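Local coordinates for putative branched-chain amino acid ABC transporter (Chromobacterium violaceum, PDB 4PYR), which is of uncertain function but has an LppC-type periplasmic-binding-protein fold, binds glutathione in a pocket, and may act as an enzyme regulator, at residues K1-V6 / E37-D42; V22-E27 / R249-G254. All blocks are in the same frame, centred on the assembly; numbering follows the deposited sequence. Where two conformers were deposited one is given.

Contact 1: residues K1-V6 / E37-D42; sequences KVRIGV and ELYSVD
Val2 O accepts the backbone N-H of Glu37 at 2.8 Å, the first rung of a five-bond parallel ladder between strands 2-8 and 36-42. Glu37 O then takes the N-H of Ile4, Ile4 O that of Tyr39, and Tyr39 O that of Val6; the ladder ends in a longer bond, 3.1 Å from Val41 N to Val6 O. Val2 O and both backbone groups of Ile4 and Val6 are thus spent on this partner, whereas those of Arg3 and Gly5 face the other way, toward Asn61, Val62 and Ile64. Val6 O carries a second donor, Arg23 NH1. Weak CA-H...O contacts fill in between the rungs, the shortest from Gly5 CA to Tyr39 O at 3.3 Å.

On one face the Arg3 and Glu37 side chains run alongside each other in the same direction. A chi1 of -174° and an extended chain beyond CG let Glu37 lay its carboxylate beside the aliphatic part of Arg3, Glu37 OE1 3.9 Å from Arg3 CD. Arg3 NE is 4.4 Å from Glu37 OE2, which stands off the guanidinium plane with no N-H aimed toward it, so any attraction is probably just electrostatic. The Arg3 chain bends at chi2 and chi3, and its NH1 forms a salt bridge with Asp58. On the opposite face Leu38 CD2 reaches Ile4 CB at 4.2 Å and Val6 CG2 at 4.1 Å.

Strand 36-42 is an edge strand of the five-stranded parallel sheet, and strand 2-8 separates it from strand 62-64. Helix 16-33, which connects the pair as a beta-alpha-beta unit, packs on Leu38 through Val26 and Ala30, while helix 245-265 lies against Ile4.

Contact 2: residues V22-E27 / R249-G254; sequences VRSGVE and RLYALG
Gly25 CA sits over one face of the Tyr251 ring, 4.1 Å from its centroid and 29° off the normal, a CH-pi contact made by a backbone carbon. A chi1 of 177° carries the Tyr251 ring alongside helix 16-33, where that face meets Gly25. Ser24 meets the same ring differently: in the conformer given, its OG lies in the ring plane at the edge, 3.3 Å from Tyr251 CD1, and is hydrogen-bonded to Val21 O, one turn back in its own helix. The Tyr251 OH bonds to Pro237 O, which helps to fix the far end of the ring.

Val22 turns its two methyls to different partners: CG2 lies 4.0 Å from Leu250 CB and close to Leu250 O, while CG1 approaches Gly254 CA. Val26 directs CG2 onto Gly254 O at 3.4 Å. Between these valines, with no side chain on either glycine, the two backbones are in direct contact, the CA atoms of Gly25 and Gly254 4.2 Å apart. Across this seam CA-H...O contacts pass in both directions, from Gly25 CA to Tyr251 O (3.4 Å) and from Gly254 CA to Val22 O (3.5 Å).

An axis separation of 6.5 Å at a crossing angle of -42° marks a glycine-mediated close helix crossing, with CA-H...O contacts at the crossing point. Here it lies beside the glutathione pocket: Leu253 lines that pocket, and Leu250 approaches both the ligand and Leu104.

From the N terminus, strand 2-8 leads into helix 16-33 and then strand 36-42, so contact 1 closes a short right-handed beta-alpha-beta loop. Contact 2 leaves from the helix inside that loop and reaches helix 245-265, closing a span of more than 220 residues. The segments alternate along the chain, so the two contacts cross rather than nest. They also touch: Arg23, on the other side of helix 16-33 from contact 2, has its guanidinium bonded to both strands near the C-terminal part of the pairing, with NH2 on Val41 O. One helix therefore links the edge of the five-stranded sheet to a helix from late in the chain.

Contact 1: residues K1-V6 / E37-D42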
ATOM      1  N   LYS A   1       6.964  -7.726  28.862  1.00 39.90           N
ATOM      2  CA  LYS A   1       7.169  -7.175  27.471  1.00 41.36           C
ATOM      3  C   LYS A   1       6.212  -7.669  26.368  1.00 30.16           C
ATOM      4  O   LYS A   1       5.269  -8.432  26.641  1.00 43.74           O
ATOM      5  CB  LYS A   1       8.662  -7.231  27.053  1.00 39.49           C
ATOM      6  CG  LYS A   1       9.271  -8.540  26.555  1.00 38.57           C
ATOM      7  CD  LYS A   1      10.707  -8.236  26.118  1.00 29.25           C
ATOM      8  CE  LYS A   1      11.500  -9.447  25.649  1.00 42.77           C
ATOM      9  NZ  LYS A   1      11.729  -9.465  24.170  1.00 43.13           N
ATOM     10  N   VAL A   2       6.442  -7.197  25.168  1.00 30.40           N
ATOM     11  CA  VAL A   2       5.569  -7.341  23.984  1.00 25.48           C
ATOM     12  C   VAL A   2       5.716  -8.719  23.348  1.00 26.09           C
ATOM     13  O   VAL A   2       6.844  -9.171  23.004  1.00 28.14           O
ATOM     14  CB  VAL A   2       5.823  -6.239  22.936  1.00 24.37           C
ATOM     15  CG1 VAL A   2       4.835  -6.354  21.771  1.00 27.86           C
ATOM     16  CG2 VAL A   2       5.747  -4.858  23.593  1.00 31.70           C
ATOM     17  N   ARG A   3       4.570  -9.387  23.263  1.00 25.98           N
ATOM     18  CA  ARG A   3       4.442 -10.676  22.605  1.00 26.40           C
ATOM     19  C   ARG A   3       3.462 -10.535  21.440  1.00 23.06           C
ATOM     20  O   ARG A   3       2.312 -10.272  21.599  1.00 29.03           O
ATOM     21  CB  ARG A   3       4.026 -11.766  23.593  1.00 28.80           C
ATOM     22  CG  ARG A   3       5.023 -11.940  24.731  1.00 36.40           C
ATOM     23  CD  ARG A   3       5.538 -13.366  24.968  1.00 45.83           C
ATOM     24  NE  ARG A   3       4.637 -14.434  24.521  1.00 41.33           N
ATOM     25  CZ  ARG A   3       3.765 -15.083  25.271  1.00 49.36           C
ATOM     26  NH1 ARG A   3       3.021 -16.019  24.696  1.00 49.51           N
ATOM     27  NH2 ARG A   3       3.622 -14.822  26.574  1.00 51.84           N
ATOM     28  N   ILE A   4       3.966 -10.669  20.235  1.00 21.99           N
ATOM     29  CA  ILE A   4       3.144 -10.429  19.046  1.00 20.40           C
ATOM     30  C   ILE A   4       2.703 -11.747  18.457  1.00 20.37           C
ATOM     31  O   ILE A   4       3.524 -12.583  18.131  1.00 20.07           O
ATOM     32  CB  ILE A   4       3.968  -9.705  17.951  1.00 18.76           C
ATOM     33  CG1 ILE A   4       4.549  -8.383  18.485  1.00 21.99           C
ATOM     34  CG2 ILE A   4       3.128  -9.421  16.689  1.00 18.65           C
ATOM     35  CD1 ILE A   4       5.487  -7.703  17.493  1.00 21.55           C
ATOM     36  N   GLY A   5       1.404 -11.940  18.288  1.00 19.73           N
ATOM     37  CA  GLY A   5       0.942 -13.132  17.603  1.00 19.18           C
ATOM     38  C   GLY A   5       0.898 -12.795  16.146  1.00 19.92           C
ATOM     39  O   GLY A   5       0.314 -11.798  15.759  1.00 19.46           O
ATOM     40  N   VAL A   6       1.594 -13.597  15.339  1.00 17.38           N
ATOM     41  CA  VAL A   6       1.666 -13.384  13.884  1.00 17.68           C
ATOM     42  C   VAL A   6       0.792 -14.469  13.256  1.00 18.25           C
ATOM     43  O   VAL A   6       1.185 -15.616  13.199  1.00 19.92           O
ATOM     44  CB  VAL A   6       3.107 -13.454  13.386  1.00 18.72           C
ATOM     45  CG1 VAL A   6       3.117 -13.053  11.902  1.00 18.92           C
ATOM     46  CG2 VAL A   6       4.027 -12.552  14.185  1.00 20.43           C
ATOM     47  N   GLU A  37       8.724 -10.436  21.341  1.00 26.05           N
ATOM     48  CA  GLU A  37       8.777 -11.856  21.048  1.00 26.94           C
ATOM     49  C   GLU A  37       7.693 -12.191  20.062  1.00 24.85           C
ATOM     50  O   GLU A  37       6.607 -11.662  20.148  1.00 25.70           O
ATOM     51  CB  GLU A  37       8.563 -12.655  22.321  1.00 29.53           C
ATOM     52  CG  GLU A  37       8.733 -14.160  22.144  1.00 35.30           C
ATOM     53  CD  GLU A  37       8.866 -14.906  23.468  1.00 33.33           C
ATOM     54  OE1 GLU A  37       9.281 -14.297  24.490  1.00 40.36           O
ATOM     55  OE2 GLU A  37       8.559 -16.127  23.489  1.00 49.97           O
ATOM     56  N   LEU A  38       7.982 -13.046  19.087  1.00 24.80           N
ATOM     57  CA  LEU A  38       6.978 -13.490  18.146  1.00 23.43           C
ATOM     58  C   LEU A  38       6.371 -14.843  18.562  1.00 24.68           C
ATOM     59  O   LEU A  38       7.074 -15.752  19.003  1.00 26.12           O
ATOM     60  CB  LEU A  38       7.610 -13.633  16.755  1.00 22.11           C
ATOM     61  CG  LEU A  38       8.296 -12.403  16.168  1.00 20.98           C
ATOM     62  CD1 LEU A  38       8.843 -12.710  14.744  1.00 23.19           C
ATOM     63  CD2 LEU A  38       7.396 -11.213  16.093  1.00 18.61           C
ATOM     64  N   TYR A  39       5.069 -14.955  18.364  1.00 22.02           N
ATOM     65  CA  TYR A  39       4.332 -16.218  18.486  1.00 23.80           C
ATOM     66  C   TYR A  39       3.687 -16.421  17.129  1.00 22.07           C
ATOM     67  O   TYR A  39       2.854 -15.648  16.693  1.00 22.13           O
ATOM     68  CB  TYR A  39       3.284 -16.056  19.606  1.00 25.68           C
ATOM     69  CG  TYR A  39       2.269 -17.158  19.749  1.00 26.97           C
ATOM     70  CD1 TYR A  39       1.230 -17.321  18.822  1.00 27.00           C
ATOM     71  CD2 TYR A  39       2.311 -18.025  20.834  1.00 32.47           C
ATOM     72  CE1 TYR A  39       0.276 -18.327  18.974  1.00 26.97           C
ATOM     73  CE2 TYR A  39       1.357 -19.030  20.988  1.00 33.28           C
ATOM     74  CZ  TYR A  39       0.350 -19.175  20.057  1.00 29.24           C
ATOM     75  OH  TYR A  39      -0.605 -20.169  20.209  1.00 35.01           O
ATOM     76  N   SER A  40       4.143 -17.427  16.398  1.00 23.58           N
ATOM     77  CA  SER A  40       3.724 -17.561  15.007  1.00 22.53           C
ATOM     78  C   SER A  40       2.817 -18.742  14.884  1.00 23.96           C
ATOM     79  O   SER A  40       3.134 -19.831  15.333  1.00 26.83           O
ATOM     80  CB  SER A  40       4.963 -17.781  14.136  1.00 25.27           C
ATOM     81  OG  SER A  40       5.799 -16.631  14.223  1.00 28.27           O
ATOM     82  N   VAL A  41       1.655 -18.515  14.283  1.00 23.24           N
ATOM     83  CA  VAL A  41       0.765 -19.609  13.983  1.00 26.62           C
ATOM     84  C   VAL A  41       0.102 -19.362  12.625  1.00 24.31           C
ATOM     85  O   VAL A  41      -0.138 -18.217  12.204  1.00 23.25           O
ATOM     86  CB  VAL A  41      -0.270 -19.781  15.097  1.00 30.81           C
ATOM     87  CG1 VAL A  41      -1.195 -18.600  15.093  1.00 31.69           C
ATOM     88  CG2 VAL A  41      -1.036 -21.092  14.954  1.00 33.01           C
ATOM     89  N   ASP A  42      -0.119 -20.454  11.915  1.00 24.82           N
ATOM     90  CA  ASP A  42      -0.907 -20.392  10.683  1.00 26.66           C
ATOM     91  C   ASP A  42      -2.393 -20.430  10.981  1.00 26.38           C
ATOM     92  O   ASP A  42      -2.817 -21.286  11.718  1.00 29.18           O
ATOM     93  CB  ASP A  42      -0.608 -21.584   9.791  1.00 29.43           C
ATOM     94  CG  ASP A  42       0.771 -21.525   9.191  1.00 31.43           C
ATOM     95  OD1 ASP A  42       1.403 -20.462   9.253  1.00 30.27           O
ATOM     96  OD2 ASP A  42       1.194 -22.544   8.626  1.00 35.83           O
TER

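Contact 2: residues V22-E27 / R249-G254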
ATOM      1  N   VAL A  22       5.431 -11.609   3.896  1.00 17.30           N
ATOM      2  CA  VAL A  22       5.107 -10.744   5.013  1.00 16.06           C
ATOM      3  C   VAL A  22       5.786 -11.236   6.288  1.00 15.88           C
ATOM      4  O   VAL A  22       6.407 -10.425   7.020  1.00 15.42           O
ATOM      5  CB  VAL A  22       3.607 -10.666   5.204  1.00 15.19           C
ATOM      6  CG1 VAL A  22       3.258  -9.902   6.471  1.00 15.52           C
ATOM      7  CG2 VAL A  22       2.896 -10.008   4.009  1.00 16.59           C
ATOM      8  N   ARG A  23       5.678 -12.531   6.564  1.00 15.37           N
ATOM      9  CA  ARG A  23       6.335 -13.105   7.740  1.00 15.86           C
ATOM     10  C   ARG A  23       7.829 -12.803   7.756  1.00 16.71           C
ATOM     11  O   ARG A  23       8.402 -12.510   8.811  1.00 17.08           O
ATOM     12  CB  ARG A  23       6.132 -14.627   7.825  1.00 19.70           C
ATOM     13  CG  ARG A  23       4.806 -15.070   8.366  1.00 21.44           C
ATOM     14  CD  ARG A  23       4.811 -16.535   8.720  1.00 24.95           C
ATOM     15  NE  ARG A  23       3.484 -17.036   8.941  1.00 25.65           N
ATOM     16  CZ  ARG A  23       2.833 -16.910  10.101  1.00 24.26           C
ATOM     17  NH1 ARG A  23       3.419 -16.314  11.143  1.00 22.67           N
ATOM     18  NH2 ARG A  23       1.624 -17.394  10.225  1.00 28.34           N
ATOM     19  N   SER A  24       8.468 -12.881   6.594  0.50 15.69           N
ATOM     20  CA  SER A  24       9.916 -12.704   6.538  0.50 16.04           C
ATOM     21  C   SER A  24      10.268 -11.253   6.885  0.50 16.81           C
ATOM     22  O   SER A  24      11.323 -10.985   7.444  0.50 18.69           O
ATOM     23  CB  SER A  24      10.485 -13.127   5.169  0.50 17.16           C
ATOM     24  OG  SER A  24      10.152 -12.223   4.119  0.50 14.78           O
ATOM     25  N   GLY A  25       9.380 -10.313   6.575  1.00 15.60           N
ATOM     26  CA  GLY A  25       9.592  -8.928   6.938  1.00 15.76           C
ATOM     27  C   GLY A  25       9.390  -8.699   8.429  1.00 15.53           C
ATOM     28  O   GLY A  25      10.159  -7.966   9.053  1.00 15.61           O
ATOM     29  N   VAL A  26       8.325  -9.280   8.979  1.00 15.63           N
ATOM     30  CA  VAL A  26       8.081  -9.218  10.416  1.00 15.73           C
ATOM     31  C   VAL A  26       9.272  -9.740  11.174  1.00 16.21           C
ATOM     32  O   VAL A  26       9.744  -9.082  12.149  1.00 16.37           O
ATOM     33  CB  VAL A  26       6.819 -10.019  10.845  1.00 14.53           C
ATOM     34  CG1 VAL A  26       6.652 -10.019  12.365  1.00 16.63           C
ATOM     35  CG2 VAL A  26       5.569  -9.480  10.175  1.00 15.98           C
ATOM     36  N   GLU A  27       9.782 -10.909  10.757  0.50 15.97           N
ATOM     37  CA  GLU A  27      10.970 -11.543  11.382  0.50 16.69           C
ATOM     38  C   GLU A  27      12.182 -10.620  11.266  0.50 17.49           C
ATOM     39  O   GLU A  27      12.898 -10.387  12.250  0.50 17.09           O
ATOM     40  CB  GLU A  27      11.362 -12.863  10.675  0.50 17.10           C
ATOM     41  CG  GLU A  27      10.430 -14.051  10.883  0.50 21.75           C
ATOM     42  CD  GLU A  27      10.467 -14.689  12.273  0.50 24.75           C
ATOM     43  OE1 GLU A  27      11.472 -14.550  13.027  0.50 27.16           O
ATOM     44  OE2 GLU A  27       9.459 -15.345  12.614  0.50 25.72           O
ATOM     45  N   ARG A 249       7.252  -5.227  -1.744  1.00 22.66           N
ATOM     46  CA  ARG A 249       6.334  -4.361  -1.004  1.00 20.54           C
ATOM     47  C   ARG A 249       5.760  -5.138   0.175  1.00 20.64           C
ATOM     48  O   ARG A 249       5.507  -4.524   1.201  1.00 19.23           O
ATOM     49  CB  ARG A 249       5.213  -3.731  -1.865  1.00 22.88           C
ATOM     50  CG  ARG A 249       5.712  -2.591  -2.769  1.00 22.65           C
ATOM     51  CD  ARG A 249       4.634  -1.843  -3.551  1.00 23.87           C
ATOM     52  NE  ARG A 249       5.342  -1.072  -4.545  1.00 26.35           N
ATOM     53  CZ  ARG A 249       5.552  -1.494  -5.790  1.00 24.80           C
ATOM     54  NH1 ARG A 249       5.000  -2.629  -6.226  1.00 30.50           N
ATOM     55  NH2 ARG A 249       6.274  -0.756  -6.615  1.00 26.00           N
ATOM     56  N   LEU A 250       5.543  -6.446   0.018  1.00 19.08           N
ATOM     57  CA  LEU A 250       4.974  -7.254   1.113  1.00 18.81           C
ATOM     58  C   LEU A 250       5.982  -7.484   2.217  1.00 19.25           C
ATOM     59  O   LEU A 250       5.634  -7.556   3.377  1.00 17.44           O
ATOM     60  CB  LEU A 250       4.431  -8.597   0.639  1.00 21.40           C
ATOM     61  CG  LEU A 250       3.307  -8.534  -0.390  1.00 23.80           C
ATOM     62  CD1 LEU A 250       3.063  -9.901  -1.001  1.00 23.96           C
ATOM     63  CD2 LEU A 250       2.039  -7.985   0.272  1.00 27.49           C
ATOM     64  N   TYR A 251       7.258  -7.596   1.874  1.00 18.67           N
ATOM     65  CA  TYR A 251       8.327  -7.683   2.875  1.00 17.22           C
ATOM     66  C   TYR A 251       8.372  -6.402   3.714  1.00 16.56           C
ATOM     67  O   TYR A 251       8.413  -6.459   4.974  1.00 16.40           O
ATOM     68  CB  TYR A 251       9.659  -7.901   2.138  1.00 18.97           C
ATOM     69  CG  TYR A 251      10.897  -7.947   3.006  1.00 16.50           C
ATOM     70  CD1 TYR A 251      11.290  -9.131   3.651  1.00 17.25           C
ATOM     71  CD2 TYR A 251      11.704  -6.822   3.167  1.00 16.80           C
ATOM     72  CE1 TYR A 251      12.463  -9.189   4.413  1.00 17.88           C
ATOM     73  CE2 TYR A 251      12.867  -6.850   3.952  1.00 17.80           C
ATOM     74  CZ  TYR A 251      13.258  -8.028   4.559  1.00 17.91           C
ATOM     75  OH  TYR A 251      14.410  -8.086   5.316  1.00 18.29           O
ATOM     76  N   ALA A 252       8.296  -5.263   3.039  1.00 15.73           N
ATOM     77  CA  ALA A 252       8.320  -3.971   3.698  1.00 16.04           C
ATOM     78  C   ALA A 252       7.060  -3.833   4.535  1.00 15.18           C
ATOM     79  O   ALA A 252       7.114  -3.257   5.616  1.00 15.30           O
ATOM     80  CB  ALA A 252       8.446  -2.833   2.694  1.00 16.95           C
ATOM     81  N   LEU A 253       5.946  -4.357   4.048  1.00 16.60           N
ATOM     82  CA  LEU A 253       4.693  -4.321   4.815  1.00 16.08           C
ATOM     83  C   LEU A 253       4.897  -5.059   6.122  1.00 15.71           C
ATOM     84  O   LEU A 253       4.406  -4.615   7.181  1.00 16.57           O
ATOM     85  CB  LEU A 253       3.560  -4.947   3.969  1.00 17.54           C
ATOM     86  CG  LEU A 253       2.190  -4.968   4.647  1.00 19.82           C
ATOM     87  CD1 LEU A 253       1.669  -3.568   4.812  1.00 20.76           C
ATOM     88  CD2 LEU A 253       1.242  -5.822   3.807  1.00 19.74           C
ATOM     89  N   GLY A 254       5.575  -6.195   6.069  1.00 14.61           N
ATOM     90  CA  GLY A 254       5.920  -6.965   7.271  1.00 14.66           C
ATOM     91  C   GLY A 254       6.747  -6.199   8.285  1.00 16.30           C
ATOM     92  O   GLY A 254       6.483  -6.238   9.515  1.00 16.38           O
TER